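Local coordinates for protein histidine kinase (Paraburkholderia phymatum, PDB 6NB0) that probably acts as a sensor histidine kinase, transferring phosphate from ATP to a histidine side chain in a phosphorelay, at residues A[53-56]-A[57-61]. Sequence-based numbering, arbitrary orientation.
Sequences TALF and MRDHV
With CG placed beside its own backbone N (chi1 -49°) and a turn about the CB-CG bond (chi2 -67°), the side chain of Arg-58 curls back along the helix to Ala-54, one turn earlier. CG comes to 3.0 Å from Ala-54 O, and NH1 reaches the same oxygen at 3.1 Å in a weak, strongly bent hydrogen bond (120°), with the carbonyl lying obliquely to the guanidinium. Since Arg-58 N also donates to Ala-54 O, at 3.0 Å, backbone and side chain of one residue converge on a single acceptor. Alanine suits position 54 because its methyl is small enough to leave room for NH1, 3.5 Å from Ala-54 CB. Asp-59 N binds Leu-55 O at 3.1 Å in the carbonyl plane, and His-60 N continues the backbone pattern to Phe-56 O at 2.9 Å. The large apolar ring of Phe-56 suits its buried place between helices 252-260 and 173-189, while the unbranched thioether chain of Met-57 and the imidazole of His-60 meet Trp-249. Arg-58 NH2 forms salt bridges with Glu-231 and with Glu-122 of the second subunit, whose Arg-58 also packs on Leu-55. Regular i to i+4 bonding of this kind marks an alpha-helix, here helix 44-68, which carries residues of the HisKA family region; at this dimer's interface the short carboxylate of Asp-59 offers an acidic partner to Arg-58 of the second subunit, and Arg-58 pairs reciprocally with Asp-59 of that subunit.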
ATOM      1  N   THR A  53      -3.479   4.692  -0.792  1.00 26.25           N
ATOM      2  CA  THR A  53      -3.772   5.408   0.443  1.00 23.99           C
ATOM      3  C   THR A  53      -3.217   4.662   1.651  1.00 27.37           C
ATOM      4  O   THR A  53      -2.597   5.262   2.536  1.00 27.08           O
ATOM      5  CB  THR A  53      -5.291   5.613   0.591  1.00 26.08           C
ATOM      6  OG1 THR A  53      -5.740   6.478  -0.451  1.00 26.02           O
ATOM      7  CG2 THR A  53      -5.608   6.305   1.939  1.00 25.16           C
ATOM      8  N   ALA A  54      -3.453   3.348   1.705  1.00 25.06           N
ATOM      9  CA  ALA A  54      -3.041   2.556   2.859  1.00 27.33           C
ATOM     10  C   ALA A  54      -1.531   2.422   2.910  1.00 25.23           C
ATOM     11  O   ALA A  54      -0.930   2.401   3.999  1.00 28.43           O
ATOM     12  CB  ALA A  54      -3.691   1.176   2.798  1.00 26.68           C
ATOM     13  N   LEU A  55      -0.914   2.305   1.739  1.00 27.51           N
ATOM     14  CA  LEU A  55       0.545   2.267   1.647  1.00 31.46           C
ATOM     15  C   LEU A  55       1.158   3.505   2.289  1.00 28.15           C
ATOM     16  O   LEU A  55       2.054   3.403   3.137  1.00 33.50           O
ATOM     17  CB  LEU A  55       0.956   2.167   0.172  1.00 29.03           C
ATOM     18  CG  LEU A  55       2.351   2.609  -0.263  1.00 37.35           C
ATOM     19  CD1 LEU A  55       3.321   1.794   0.518  1.00 35.66           C
ATOM     20  CD2 LEU A  55       2.535   2.342  -1.755  1.00 41.33           C
ATOM     21  N   PHE A  56       0.715   4.685   1.864  1.00 26.72           N
ATOM     22  CA  PHE A  56       1.290   5.911   2.392  1.00 30.07           C
ATOM     23  C   PHE A  56       0.961   6.074   3.862  1.00 34.71           C
ATOM     24  O   PHE A  56       1.767   6.634   4.613  1.00 31.55           O
ATOM     25  CB  PHE A  56       0.798   7.120   1.592  1.00 26.05           C
ATOM     26  CG  PHE A  56       1.526   7.304   0.288  1.00 34.56           C
ATOM     27  CD1 PHE A  56       1.245   6.487  -0.807  1.00 33.67           C
ATOM     28  CD2 PHE A  56       2.530   8.252   0.172  1.00 46.50           C
ATOM     29  CE1 PHE A  56       1.933   6.631  -1.989  1.00 34.14           C
ATOM     30  CE2 PHE A  56       3.222   8.401  -1.011  1.00 49.11           C
ATOM     31  CZ  PHE A  56       2.929   7.589  -2.094  1.00 44.72           C
ATOM     32  N   MET A  57      -0.206   5.581   4.298  1.00 30.47           N
ATOM     33  CA  MET A  57      -0.503   5.646   5.728  1.00 30.80           C
ATOM     34  C   MET A  57       0.483   4.806   6.535  1.00 31.70           C
ATOM     35  O   MET A  57       0.884   5.213   7.630  1.00 32.05           O
ATOM     36  CB  MET A  57      -1.939   5.202   6.018  1.00 29.47           C
ATOM     37  CG  MET A  57      -2.309   5.471   7.473  1.00 29.97           C
ATOM     38  SD  MET A  57      -4.014   4.940   7.847  1.00 32.48           S
ATOM     39  CE  MET A  57      -3.644   3.400   8.617  1.00 31.75           C
ATOM     40  N   ARG A  58       0.895   3.640   6.012  1.00 29.41           N
ATOM     41  CA  ARG A  58       1.893   2.838   6.727  1.00 34.57           C
ATOM     42  C   ARG A  58       3.260   3.519   6.753  1.00 37.44           C
ATOM     43  O   ARG A  58       3.992   3.384   7.739  1.00 38.40           O
ATOM     44  CB  ARG A  58       2.037   1.439   6.116  1.00 34.26           C
ATOM     45  CG  ARG A  58       0.732   0.635   5.839  1.00 42.29           C
ATOM     46  CD  ARG A  58       0.011   0.236   7.093  1.00 37.52           C
ATOM     47  NE  ARG A  58      -1.073  -0.769   6.922  1.00 37.35           N
ATOM     48  CZ  ARG A  58      -2.305  -0.487   6.478  1.00 34.83           C
ATOM     49  NH1 ARG A  58      -2.606   0.744   6.084  1.00 29.18           N
ATOM     50  NH2 ARG A  58      -3.245  -1.429   6.414  1.00 32.99           N
ATOM     51  N   ASP A  59       3.627   4.224   5.677  1.00 32.97           N
ATOM     52  CA  ASP A  59       4.851   5.038   5.685  1.00 36.44           C
ATOM     53  C   ASP A  59       4.781   6.108   6.761  1.00 40.71           C
ATOM     54  O   ASP A  59       5.756   6.360   7.482  1.00 38.27           O
ATOM     55  CB  ASP A  59       5.050   5.724   4.338  1.00 40.70           C
ATOM     56  CG  ASP A  59       5.650   4.828   3.307  1.00 48.47           C
ATOM     57  OD1 ASP A  59       6.148   3.752   3.691  1.00 51.29           O
ATOM     58  OD2 ASP A  59       5.640   5.217   2.117  1.00 63.20           O
ATOM     59  N   HIS A  60       3.635   6.780   6.842  1.00 36.46           N
ATOM     60  CA  HIS A  60       3.429   7.808   7.849  1.00 38.34           C
ATOM     61  C   HIS A  60       3.614   7.246   9.251  1.00 38.19           C
ATOM     62  O   HIS A  60       4.279   7.856  10.095  1.00 39.61           O
ATOM     63  CB  HIS A  60       2.033   8.398   7.675  1.00 29.31           C
ATOM     64  CG  HIS A  60       1.773   9.594   8.537  1.00 30.99           C
ATOM     65  ND1 HIS A  60       2.308  10.834   8.267  1.00 41.13           N
ATOM     66  CD2 HIS A  60       1.014   9.746   9.652  1.00 36.71           C
ATOM     67  CE1 HIS A  60       1.912  11.697   9.191  1.00 41.73           C
ATOM     68  NE2 HIS A  60       1.113  11.064  10.035  1.00 38.57           N
ATOM     69  N   VAL A  61       3.044   6.067   9.516  1.00 33.41           N
ATOM     70  CA  VAL A  61       3.189   5.466  10.838  1.00 40.29           C
ATOM     71  C   VAL A  61       4.656   5.141  11.112  1.00 37.85           C
ATOM     72  O   VAL A  61       5.166   5.375  12.218  1.00 44.25           O
ATOM     73  CB  VAL A  61       2.284   4.216  10.959  1.00 38.08           C
ATOM     74  CG1 VAL A  61       2.608   3.435  12.220  1.00 38.97           C
ATOM     75  CG2 VAL A  61       0.808   4.608  10.953  1.00 34.89           C
TER